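Local atomic coordinates of putative aminopeptidase (Leishmania major, PDB entry 5NTH), a protein that probably acts as a manganese-dependent metalloaminopeptidase of the M17 family, cleaving residues from the N-terminal end of peptides. Residues 4-9 with 17-22; 109-114 with 429-434; 151-156 with 452-457; 235-240 with 245-250. All blocks are in the same frame, centred on the assembly; numbering follows the deposited sequence.

How the contacts relate
The four contacts fall into two touching pairs, all away from the manganese ions and the actinonin pocket. Contacts 2 and 3 have centres about 10 Å apart and both tie segments of the N-terminal domain to the catalytic one; their strands 432-436 and 456-458 are neighbours, and V434 N lies 3.0 Å from Y457 O. Contacts 1 and 4, centres about 17 Å apart, meet where Y21 CE2 packs 4.1 Å from I235 CD1. Contacts 2, 3 and 4 all reach the same eight-stranded sheet, 2 and 4 about 33 Å apart between centres. Strand 291-300, which carries the metal ligand K298, runs within this sheet, between the outermost strands 246-251 and 456-458.

Contact 1 of 4, residues 4-9 with 17-22; sequences MKRPRS and AVSAYV
R6 reaches V18 and S19 of helix 12-26, and R8 reaches V18, folding the N-terminal loop back on the helix that follows it. The polar link is a single hydrogen bond: R6 NH2 donates to S19 OG at 2.8 Å, nearly straight at 170°, and the hydroxyl sits at the edge of the guanidinium, in its plane. S19 OG also hydrogen-bonds to S2 OG.

Charge fixes the two guanidinium groups from outside. R6 forms salt bridges through NE to E234 and through NH1 to E15, and together with the S19 bond these limit the rotation and position of the group; R8 is paired through NH1 with D228 and through NH2 with E14. The acids probably offset the charge of the two arginines, which matters most for buried R6.

The apolar part centres on V18, whose two methyls serve one arginine each. CG1 lies over a face of the R8 guanidinium, 3.8 Å from R8 NE, toward its rim. CG2 lies over a face of R6, though so close in the model that its exact height is doubtful. V22 CG2 adds a looser touch, 4.2 Å from R6 NH2. The R6 chain runs extended until its bend at chi3 (-67°), which turns the guanidinium toward the helix. Between the two arginines, P7 centres an inverse gamma turn, with a weak bond from R8 N to R6 O.

Helix 229-243 packs against the contact: R6 touches V230, R8 V231 and Y21 I235, while Y21 also touches L219 of helix 203-221.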
loop_
_atom_site.group_PDB
_atom_site.type_symbol
_atom_site.label_atom_id
_atom_site.label_comp_id
_atom_site.label_asym_id
_atom_site.label_seq_id
_atom_site.Cartn_x
_atom_site.Cartn_y
_atom_site.Cartn_z
ATOM N N MET A 4 13.898 43.434 -15.585
ATOM C CA MET A 4 15.329 43.240 -15.839
ATOM C C MET A 4 16.194 43.276 -14.546
ATOM O O MET A 4 17.270 42.667 -14.511
ATOM C CB MET A 4 15.806 44.292 -16.860
ATOM N N LYS A 5 15.747 43.994 -13.503
ATOM C CA LYS A 5 16.444 43.988 -12.182
ATOM C C LYS A 5 16.466 42.555 -11.610
ATOM O O LYS A 5 17.530 42.004 -11.299
ATOM C CB LYS A 5 15.778 44.954 -11.172
ATOM N N ARG A 6 15.270 41.966 -11.562
ATOM C CA ARG A 6 14.994 40.636 -11.013
ATOM C C ARG A 6 15.877 39.485 -11.528
ATOM O O ARG A 6 15.899 39.212 -12.732
ATOM C CB ARG A 6 13.532 40.262 -11.277
ATOM C CG ARG A 6 13.019 39.265 -10.267
ATOM C CD ARG A 6 11.611 38.814 -10.567
ATOM N NE ARG A 6 10.650 39.893 -10.414
ATOM C CZ ARG A 6 10.097 40.579 -11.400
ATOM N NH1 ARG A 6 10.356 40.302 -12.672
ATOM N NH2 ARG A 6 9.241 41.542 -11.112
ATOM N N PRO A 7 16.591 38.802 -10.605
ATOM C CA PRO A 7 17.341 37.593 -10.981
ATOM C C PRO A 7 16.449 36.348 -10.870
ATOM O O PRO A 7 16.565 35.575 -9.906
ATOM C CB PRO A 7 18.493 37.571 -9.958
ATOM C CG PRO A 7 17.899 38.201 -8.723
ATOM C CD PRO A 7 16.829 39.174 -9.186
ATOM N N ARG A 8 15.553 36.180 -11.842
ATOM C CA ARG A 8 14.569 35.072 -11.822
ATOM C C ARG A 8 14.636 34.159 -13.066
ATOM O O ARG A 8 15.496 33.268 -13.127
ATOM C CB ARG A 8 13.145 35.584 -11.536
ATOM C CG ARG A 8 12.209 34.498 -11.028
ATOM C CD ARG A 8 10.748 34.902 -11.074
ATOM N NE ARG A 8 9.974 34.166 -12.084
ATOM C CZ ARG A 8 9.142 33.143 -11.845
ATOM N NH1 ARG A 8 8.938 32.664 -10.621
ATOM N NH2 ARG A 8 8.485 32.588 -12.856
ATOM N N SER A 9 13.733 34.348 -14.036
ATOM C CA SER A 9 13.709 33.503 -15.241
ATOM C C SER A 9 14.503 34.137 -16.386
ATOM O O SER A 9 14.858 35.325 -16.360
ATOM C CB SER A 9 12.267 33.129 -15.688
ATOM O OG SER A 9 11.755 33.990 -16.698
ATOM N N ALA A 17 4.997 39.476 -16.676
ATOM C CA ALA A 17 3.811 39.103 -15.910
ATOM C C ALA A 17 4.066 38.986 -14.410
ATOM O O ALA A 17 3.145 39.229 -13.646
ATOM C CB ALA A 17 3.187 37.812 -16.437
ATOM N N VAL A 18 5.270 38.597 -13.979
ATOM C CA VAL A 18 5.561 38.560 -12.534
ATOM C C VAL A 18 5.599 39.988 -11.995
ATOM O O VAL A 18 5.136 40.230 -10.878
ATOM C CB VAL A 18 6.856 37.776 -12.106
ATOM C CG1 VAL A 18 6.840 36.300 -12.514
ATOM C CG2 VAL A 18 8.094 38.411 -12.666
ATOM N N SER A 19 6.118 40.930 -12.793
ATOM C CA SER A 19 6.171 42.367 -12.388
ATOM C C SER A 19 4.783 42.940 -12.089
ATOM O O SER A 19 4.619 43.727 -11.158
ATOM C CB SER A 19 6.910 43.235 -13.425
ATOM O OG SER A 19 8.329 43.105 -13.311
ATOM N N ALA A 20 3.804 42.504 -12.867
ATOM C CA ALA A 20 2.397 42.836 -12.644
ATOM C C ALA A 20 1.811 42.120 -11.444
ATOM O O ALA A 20 1.044 42.723 -10.694
ATOM C CB ALA A 20 1.559 42.513 -13.876
ATOM N N TYR A 21 2.129 40.841 -11.278
ATOM C CA TYR A 21 1.702 40.096 -10.088
ATOM C C TYR A 21 2.228 40.763 -8.816
ATOM O O TYR A 21 1.514 40.859 -7.809
ATOM C CB TYR A 21 2.168 38.633 -10.109
ATOM C CG TYR A 21 1.815 37.928 -8.839
ATOM C CD1 TYR A 21 0.536 37.410 -8.634
ATOM C CD2 TYR A 21 2.725 37.874 -7.799
ATOM C CE1 TYR A 21 0.190 36.814 -7.429
ATOM C CE2 TYR A 21 2.402 37.270 -6.584
ATOM C CZ TYR A 21 1.142 36.733 -6.411
ATOM O OH TYR A 21 0.856 36.152 -5.209
ATOM N N VAL A 22 3.473 41.223 -8.863
ATOM C CA VAL A 22 4.067 41.911 -7.721
ATOM C C VAL A 22 3.219 43.124 -7.388
ATOM O O VAL A 22 2.792 43.281 -6.248
ATOM C CB VAL A 22 5.516 42.297 -8.009
ATOM C CG1 VAL A 22 6.060 43.257 -6.965
ATOM C CG2 VAL A 22 6.380 41.043 -8.044
#

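Contact 2 of 4, residues 109-114 with 429-434; sequences SRTNCP and SKHAGV
H431 holds its ring CG anti to the carbonyl carbon (chi1 -65°), which swings the imidazole out of the chain leading into strand 432-434 and brings NE2 up to the carbonyl of T111. That carbonyl belongs to a type I beta turn, S109 to N112, closed by N112 N donating to S109 O at 3.1 Å. A turn of the N-terminal domain is thus joined to the loop residue that leads into strand 432-436 of the catalytic domain.

The join is one hydrogen bond, H431 NE2 to T111 O, 3.1 Å long and moderately bent at 151°. The oxygen lies at the edge of the imidazole, close to its plane, whereas the nitrogen comes in from above the carbonyl plane, 44° out of it. Accordingly NE2 carries a proton. Both residues are buried, so the bond satisfies a polar ring nitrogen away from water and helps fix the rotation of the ring. L455 packs against the H431 side chain, and H431 O accepts from T427 OG1.

The contact lies at a subunit interface of the hexamer. R110 forms a salt bridge with E442 of the second subunit, K430 with E468 of the second subunit, and H431 touches L460 there. The T111 hydroxyl looks the same way: OG1 stays 3.9 Å from H431 NE2, without bonding to it, and instead hydrogen-bonds to Y461 O of the second subunit.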
loop_
_atom_site.group_PDB
_atom_site.type_symbol
_atom_site.label_atom_id
_atom_site.label_comp_id
_atom_site.label_asym_id
_atom_site.label_seq_id
_atom_site.Cartn_x
_atom_site.Cartn_y
_atom_site.Cartn_z
ATOM N N SER A 109 -19.314 26.040 22.178
ATOM C CA SER A 109 -18.528 25.468 23.258
ATOM C C SER A 109 -17.330 26.335 23.649
ATOM O O SER A 109 -16.968 27.312 22.967
ATOM C CB SER A 109 -18.116 24.063 22.898
ATOM O OG SER A 109 -17.518 24.097 21.637
ATOM N N ARG A 110 -16.751 25.979 24.792
ATOM C CA ARG A 110 -15.734 26.804 25.431
ATOM C C ARG A 110 -14.525 27.093 24.493
ATOM O O ARG A 110 -13.861 28.137 24.641
ATOM C CB ARG A 110 -15.285 26.150 26.774
ATOM C CG ARG A 110 -13.934 25.422 26.748
ATOM C CD ARG A 110 -13.593 24.575 27.979
ATOM N NE ARG A 110 -14.508 23.452 28.068
ATOM C CZ ARG A 110 -14.210 22.151 28.108
ATOM N NH1 ARG A 110 -12.967 21.687 28.127
ATOM N NH2 ARG A 110 -15.228 21.289 28.149
ATOM N N THR A 111 -14.239 26.152 23.565
ATOM C CA THR A 111 -13.065 26.221 22.656
ATOM C C THR A 111 -13.290 26.958 21.340
ATOM O O THR A 111 -12.398 26.971 20.491
ATOM C CB THR A 111 -12.584 24.822 22.226
ATOM O OG1 THR A 111 -13.634 24.157 21.506
ATOM C CG2 THR A 111 -12.146 23.985 23.426
ATOM N N ASN A 112 -14.472 27.547 21.176
ATOM C CA ASN A 112 -14.850 28.226 19.966
ATOM C C ASN A 112 -15.143 29.677 20.265
ATOM O O ASN A 112 -15.411 30.073 21.397
ATOM C CB ASN A 112 -16.088 27.558 19.340
ATOM C CG ASN A 112 -16.330 27.955 17.874
ATOM O OD1 ASN A 112 -15.602 28.776 17.285
ATOM N ND2 ASN A 112 -17.364 27.367 17.279
ATOM N N CYS A 113 -15.083 30.460 19.208
ATOM C CA CYS A 113 -15.283 31.864 19.279
ATOM C C CYS A 113 -16.743 32.126 19.575
ATOM O O CYS A 113 -17.607 31.714 18.807
ATOM C CB CYS A 113 -14.881 32.465 17.943
ATOM S SG CYS A 113 -15.566 34.090 17.685
ATOM N N PRO A 114 -17.029 32.842 20.672
ATOM C CA PRO A 114 -18.428 33.079 21.130
ATOM C C PRO A 114 -19.299 33.926 20.186
ATOM O O PRO A 114 -20.526 33.906 20.280
ATOM C CB PRO A 114 -18.234 33.826 22.437
ATOM C CG PRO A 114 -17.014 34.623 22.155
ATOM C CD PRO A 114 -16.090 33.716 21.384
ATOM N N SER A 429 -9.422 20.607 11.868
ATOM C CA SER A 429 -9.040 21.435 10.716
ATOM C C SER A 429 -9.270 22.928 10.859
ATOM O O SER A 429 -8.912 23.684 9.959
ATOM C CB SER A 429 -9.775 20.947 9.481
ATOM O OG SER A 429 -11.140 20.779 9.811
ATOM N N LYS A 430 -9.858 23.330 11.982
ATOM C CA LYS A 430 -10.148 24.736 12.285
ATOM C C LYS A 430 -9.278 25.284 13.398
ATOM O O LYS A 430 -9.067 26.474 13.447
ATOM C CB LYS A 430 -11.609 24.915 12.708
ATOM C CG LYS A 430 -12.628 24.039 11.968
ATOM C CD LYS A 430 -13.329 24.736 10.813
ATOM C CE LYS A 430 -14.393 23.812 10.229
ATOM N NZ LYS A 430 -15.645 23.657 11.044
ATOM N N HIS A 431 -8.829 24.433 14.322
ATOM C CA HIS A 431 -7.946 24.851 15.436
ATOM C C HIS A 431 -6.473 24.550 15.154
ATOM O O HIS A 431 -6.088 23.395 14.942
ATOM C CB HIS A 431 -8.290 24.091 16.694
ATOM C CG HIS A 431 -9.645 24.370 17.226
ATOM N ND1 HIS A 431 -10.779 23.843 16.669
ATOM C CD2 HIS A 431 -10.048 25.076 18.304
ATOM C CE1 HIS A 431 -11.830 24.230 17.368
ATOM N NE2 HIS A 431 -11.412 24.981 18.368
ATOM N N ALA A 432 -5.637 25.575 15.192
ATOM C CA ALA A 432 -4.219 25.365 15.192
ATOM C C ALA A 432 -3.782 24.681 16.499
ATOM O O ALA A 432 -4.492 24.681 17.508
ATOM C CB ALA A 432 -3.492 26.682 15.030
ATOM N N GLY A 433 -2.601 24.077 16.444
ATOM C CA GLY A 433 -1.943 23.461 17.605
ATOM C C GLY A 433 -0.898 24.392 18.165
ATOM O O GLY A 433 -0.036 24.859 17.423
ATOM N N VAL A 434 -1.004 24.703 19.452
ATOM C CA VAL A 434 -0.081 25.609 20.086
ATOM C C VAL A 434 0.789 24.816 21.047
ATOM O O VAL A 434 0.301 24.111 21.935
ATOM C CB VAL A 434 -0.797 26.731 20.833
ATOM C CG1 VAL A 434 0.223 27.642 21.511
ATOM C CG2 VAL A 434 -1.662 27.534 19.879
#

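Contact 3 of 4, residues 151-156 with 452-457; sequences VANAVA and SGDLCY
N153 spends both N-H groups of its side-chain amide on the turn that follows helix 439-452, where S452 and D454 frame an ST turn. One goes to S452 O, 3.1 Å from ND2 and almost straight at 172°; the other goes to D454 OD1, 2.7 Å from ND2. Both acceptors lie near the amide plane, one for each N-H, and this fixes the amide in its rotation. The carboxylate is turned 76° against the amide, and OD1 is met from above its own plane.

N153 keeps CG anti to its backbone nitrogen (chi1 -173°), directing the amide toward the 452-454 turn. Across from it, S452 OG accepts from D454 N at 2.9 Å, making the ST turn and setting the aspartate beside the end of helix 439-452. G453 leaves that helix with positive phi, a conformation that favours glycine, and the turn then leads into strand 456-458.

Farther out, R157 NH1 donates to G453 O, a second polar tie between the N-terminal and catalytic domains. T529 of helix 528-536 packs on N153 and S452, and V213 of helix 203-221 also touches N153. The buried bonds therefore lie where parts of both domains converge. D454 is steadied through its other oxygen: while OD1 takes the N153 amide, OD2 accepts from G527 N.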
loop_
_atom_site.group_PDB
_atom_site.type_symbol
_atom_site.label_atom_id
_atom_site.label_comp_id
_atom_site.label_asym_id
_atom_site.label_seq_id
_atom_site.Cartn_x
_atom_site.Cartn_y
_atom_site.Cartn_z
ATOM N N VAL A 151 -15.442 39.847 13.320
ATOM C CA VAL A 151 -16.224 40.225 12.168
ATOM C C VAL A 151 -15.319 40.699 11.029
ATOM O O VAL A 151 -15.469 40.241 9.908
ATOM C CB VAL A 151 -17.265 41.317 12.511
ATOM C CG1 VAL A 151 -18.076 41.720 11.275
ATOM C CG2 VAL A 151 -18.222 40.811 13.572
ATOM N N ALA A 152 -14.386 41.602 11.261
ATOM C CA ALA A 152 -13.597 42.053 10.123
ATOM C C ALA A 152 -12.903 40.856 9.437
ATOM O O ALA A 152 -12.951 40.720 8.195
ATOM C CB ALA A 152 -12.594 43.097 10.531
ATOM N N ASN A 153 -12.293 39.993 10.266
ATOM C CA ASN A 153 -11.706 38.734 9.815
ATOM C C ASN A 153 -12.706 37.805 9.104
ATOM O O ASN A 153 -12.446 37.422 7.981
ATOM C CB ASN A 153 -11.052 38.008 10.998
ATOM C CG ASN A 153 -10.255 36.745 10.590
ATOM O OD1 ASN A 153 -9.856 36.582 9.455
ATOM N ND2 ASN A 153 -10.009 35.865 11.546
ATOM N N ALA A 154 -13.825 37.475 9.755
ATOM C CA ALA A 154 -14.852 36.525 9.242
ATOM C C ALA A 154 -15.418 36.894 7.884
ATOM O O ALA A 154 -15.789 36.019 7.068
ATOM C CB ALA A 154 -15.997 36.395 10.225
ATOM N N VAL A 155 -15.496 38.189 7.647
ATOM C CA VAL A 155 -16.028 38.672 6.409
ATOM C C VAL A 155 -14.973 38.746 5.363
ATOM O O VAL A 155 -15.195 38.297 4.253
ATOM C CB VAL A 155 -16.635 40.066 6.581
ATOM C CG1 VAL A 155 -17.062 40.637 5.234
ATOM C CG2 VAL A 155 -17.838 39.992 7.515
ATOM N N ALA A 156 -13.845 39.350 5.697
ATOM C CA ALA A 156 -12.706 39.497 4.767
ATOM C C ALA A 156 -12.313 38.185 4.124
ATOM O O ALA A 156 -12.106 38.100 2.916
ATOM C CB ALA A 156 -11.498 40.055 5.493
ATOM N N SER A 452 -10.338 36.447 18.054
ATOM C CA SER A 452 -10.031 36.728 16.647
ATOM C C SER A 452 -10.807 35.883 15.656
ATOM O O SER A 452 -10.837 36.223 14.504
ATOM C CB SER A 452 -8.541 36.497 16.346
ATOM O OG SER A 452 -8.206 35.127 16.329
ATOM N N GLY A 453 -11.364 34.759 16.083
ATOM C CA GLY A 453 -11.878 33.749 15.166
ATOM C C GLY A 453 -10.848 32.925 14.389
ATOM O O GLY A 453 -11.221 32.215 13.457
ATOM N N ASP A 454 -9.562 33.055 14.734
ATOM C CA ASP A 454 -8.476 32.187 14.240
ATOM C C ASP A 454 -8.160 31.215 15.392
ATOM O O ASP A 454 -7.243 31.425 16.196
ATOM C CB ASP A 454 -7.206 32.994 13.919
ATOM C CG ASP A 454 -7.276 33.782 12.607
ATOM O OD1 ASP A 454 -8.318 33.811 11.925
ATOM O OD2 ASP A 454 -6.247 34.394 12.236
ATOM N N LEU A 455 -8.912 30.136 15.448
ATOM C CA LEU A 455 -8.895 29.263 16.601
ATOM C C LEU A 455 -7.578 28.493 16.835
ATOM O O LEU A 455 -6.718 28.381 15.971
ATOM C CB LEU A 455 -10.072 28.296 16.530
ATOM C CG LEU A 455 -11.448 28.899 16.262
ATOM C CD1 LEU A 455 -12.503 27.801 16.209
ATOM C CD2 LEU A 455 -11.809 29.911 17.319
ATOM N N CYS A 456 -7.484 27.964 18.050
ATOM C CA CYS A 456 -6.262 27.512 18.668
ATOM C C CYS A 456 -6.582 26.495 19.703
ATOM O O CYS A 456 -7.635 26.558 20.330
ATOM C CB CYS A 456 -5.640 28.637 19.444
ATOM S SG CYS A 456 -4.544 29.594 18.476
ATOM N N TYR A 457 -5.624 25.603 19.946
ATOM C CA TYR A 457 -5.783 24.657 21.027
ATOM C C TYR A 457 -4.437 24.143 21.416
ATOM O O TYR A 457 -3.655 23.843 20.534
ATOM C CB TYR A 457 -6.713 23.525 20.643
ATOM C CG TYR A 457 -7.191 22.824 21.849
ATOM C CD1 TYR A 457 -8.277 23.298 22.554
ATOM C CD2 TYR A 457 -6.509 21.720 22.347
ATOM C CE1 TYR A 457 -8.709 22.662 23.724
ATOM C CE2 TYR A 457 -6.918 21.080 23.514
ATOM C CZ TYR A 457 -8.013 21.558 24.201
ATOM O OH TYR A 457 -8.440 20.920 25.319
#

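Contact 4 of 4, residues 235-240 with 245-250; sequences IAAAYA and VDMTVI
A240 and M247 form the apolar centre, with M247 SD 4.0 Å from A240 CB and the two CB atoms 4.2 Å apart. Anti torsions at chi1 (-168°) and chi2 extend the M247 chain from strand 246-250 and carry its sulfur to the backbone of the helix, 3.6 Å from A237 CA. The turn at chi3 then lays the terminal methyl beside the same alanine, with CE 3.9 Å from A237 CB. V245 adds a methyl just before the strand begins, its CG2 4.2 Å from A240 CB.

This is a helix and the following strand packed in an alpha/beta layer. Their short segments run nearly antiparallel at 160°, with axes 9.0 Å apart at closest approach, and strand 246-251 edges the large sheet, pairing antiparallel with strand 275-282. A236 touches V277 of that neighbouring strand and F329 of helix 323-341, and M247 packs on L279.

At the polar edge V245 N donates to A240 O, 3.1 Å and close to straight at 168°, linking the residue before the strand to the last turn of helix 229-243. The small alanines thus admit a flexible thioether right up to the helix backbone, and the contact rests on shape and dispersion with one backbone bond closing the connection.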
loop_
_atom_site.group_PDB
_atom_site.type_symbol
_atom_site.label_atom_id
_atom_site.label_comp_id
_atom_site.label_asym_id
_atom_site.label_seq_id
_atom_site.Cartn_x
_atom_site.Cartn_y
_atom_site.Cartn_z
ATOM N N ILE A 235 8.485 41.277 -2.869
ATOM C CA ILE A 235 7.263 41.788 -2.316
ATOM C C ILE A 235 7.575 42.326 -0.938
ATOM O O ILE A 235 7.247 43.475 -0.622
ATOM C CB ILE A 235 6.143 40.718 -2.260
ATOM C CG1 ILE A 235 5.524 40.503 -3.647
ATOM C CG2 ILE A 235 5.004 41.147 -1.347
ATOM C CD1 ILE A 235 4.554 39.336 -3.751
ATOM N N ALA A 236 8.222 41.493 -0.133
ATOM C CA ALA A 236 8.644 41.866 1.213
ATOM C C ALA A 236 9.478 43.147 1.207
ATOM O O ALA A 236 9.247 44.026 2.036
ATOM C CB ALA A 236 9.409 40.730 1.877
ATOM N N ALA A 237 10.400 43.276 0.253
ATOM C CA ALA A 237 11.137 44.535 0.071
ATOM C C ALA A 237 10.207 45.755 -0.140
ATOM O O ALA A 237 10.294 46.727 0.606
ATOM C CB ALA A 237 12.131 44.416 -1.070
ATOM N N ALA A 238 9.292 45.695 -1.108
ATOM C CA ALA A 238 8.368 46.821 -1.339
ATOM C C ALA A 238 7.592 47.199 -0.073
ATOM O O ALA A 238 7.424 48.371 0.221
ATOM C CB ALA A 238 7.404 46.524 -2.497
ATOM N N TYR A 239 7.118 46.212 0.677
ATOM C CA TYR A 239 6.397 46.506 1.905
ATOM C C TYR A 239 7.359 47.141 2.916
ATOM O O TYR A 239 6.962 47.999 3.698
ATOM C CB TYR A 239 5.666 45.270 2.459
ATOM C CG TYR A 239 4.297 45.127 1.854
ATOM C CD1 TYR A 239 3.255 45.988 2.229
ATOM C CD2 TYR A 239 4.034 44.177 0.871
ATOM C CE1 TYR A 239 1.984 45.887 1.661
ATOM C CE2 TYR A 239 2.762 44.062 0.302
ATOM C CZ TYR A 239 1.747 44.930 0.694
ATOM O OH TYR A 239 0.497 44.834 0.125
ATOM N N ALA A 240 8.628 46.762 2.862
ATOM C CA ALA A 240 9.648 47.380 3.719
ATOM C C ALA A 240 9.829 48.855 3.424
ATOM O O ALA A 240 9.825 49.682 4.339
ATOM C CB ALA A 240 10.989 46.667 3.584
ATOM N N VAL A 245 10.746 50.568 7.166
ATOM C CA VAL A 245 11.308 49.694 8.229
ATOM C C VAL A 245 12.648 49.128 7.801
ATOM O O VAL A 245 12.981 49.141 6.615
ATOM C CB VAL A 245 10.335 48.543 8.640
ATOM C CG1 VAL A 245 8.918 49.075 8.833
ATOM C CG2 VAL A 245 10.302 47.400 7.620
ATOM N N ASP A 246 13.406 48.610 8.768
ATOM C CA ASP A 246 14.701 48.009 8.447
ATOM C C ASP A 246 14.421 46.607 7.888
ATOM O O ASP A 246 13.445 45.952 8.262
ATOM C CB ASP A 246 15.678 47.986 9.656
ATOM C CG ASP A 246 15.885 49.383 10.317
ATOM O OD1 ASP A 246 15.820 50.430 9.619
ATOM O OD2 ASP A 246 16.130 49.428 11.554
ATOM N N MET A 247 15.254 46.175 6.960
ATOM C CA MET A 247 15.131 44.867 6.357
ATOM C C MET A 247 16.502 44.213 6.328
ATOM O O MET A 247 17.485 44.830 5.924
ATOM C CB MET A 247 14.591 44.987 4.934
ATOM C CG MET A 247 14.172 43.655 4.337
ATOM S SD MET A 247 13.489 43.742 2.672
ATOM C CE MET A 247 14.935 44.180 1.693
ATOM N N THR A 248 16.557 42.953 6.739
ATOM C CA THR A 248 17.766 42.133 6.594
ATOM C C THR A 248 17.432 40.894 5.774
ATOM O O THR A 248 16.490 40.172 6.101
ATOM C CB THR A 248 18.321 41.715 7.968
ATOM O OG1 THR A 248 18.614 42.901 8.737
ATOM C CG2 THR A 248 19.588 40.835 7.801
ATOM N N VAL A 249 18.188 40.669 4.706
ATOM C CA VAL A 249 17.995 39.502 3.839
ATOM C C VAL A 249 19.282 38.730 3.797
ATOM O O VAL A 249 20.307 39.296 3.468
ATOM C CB VAL A 249 17.689 39.915 2.387
ATOM C CG1 VAL A 249 17.501 38.692 1.502
ATOM C CG2 VAL A 249 16.451 40.793 2.323
ATOM N N ILE A 250 19.245 37.439 4.089
ATOM C CA ILE A 250 20.399 36.568 3.798
ATOM C C ILE A 250 19.956 35.617 2.704
ATOM O O ILE A 250 18.950 34.941 2.866
ATOM C CB ILE A 250 20.906 35.829 5.060
ATOM C CG1 ILE A 250 21.233 36.858 6.172
ATOM C CG2 ILE A 250 22.156 34.985 4.736
ATOM C CD1 ILE A 250 21.248 36.287 7.564
#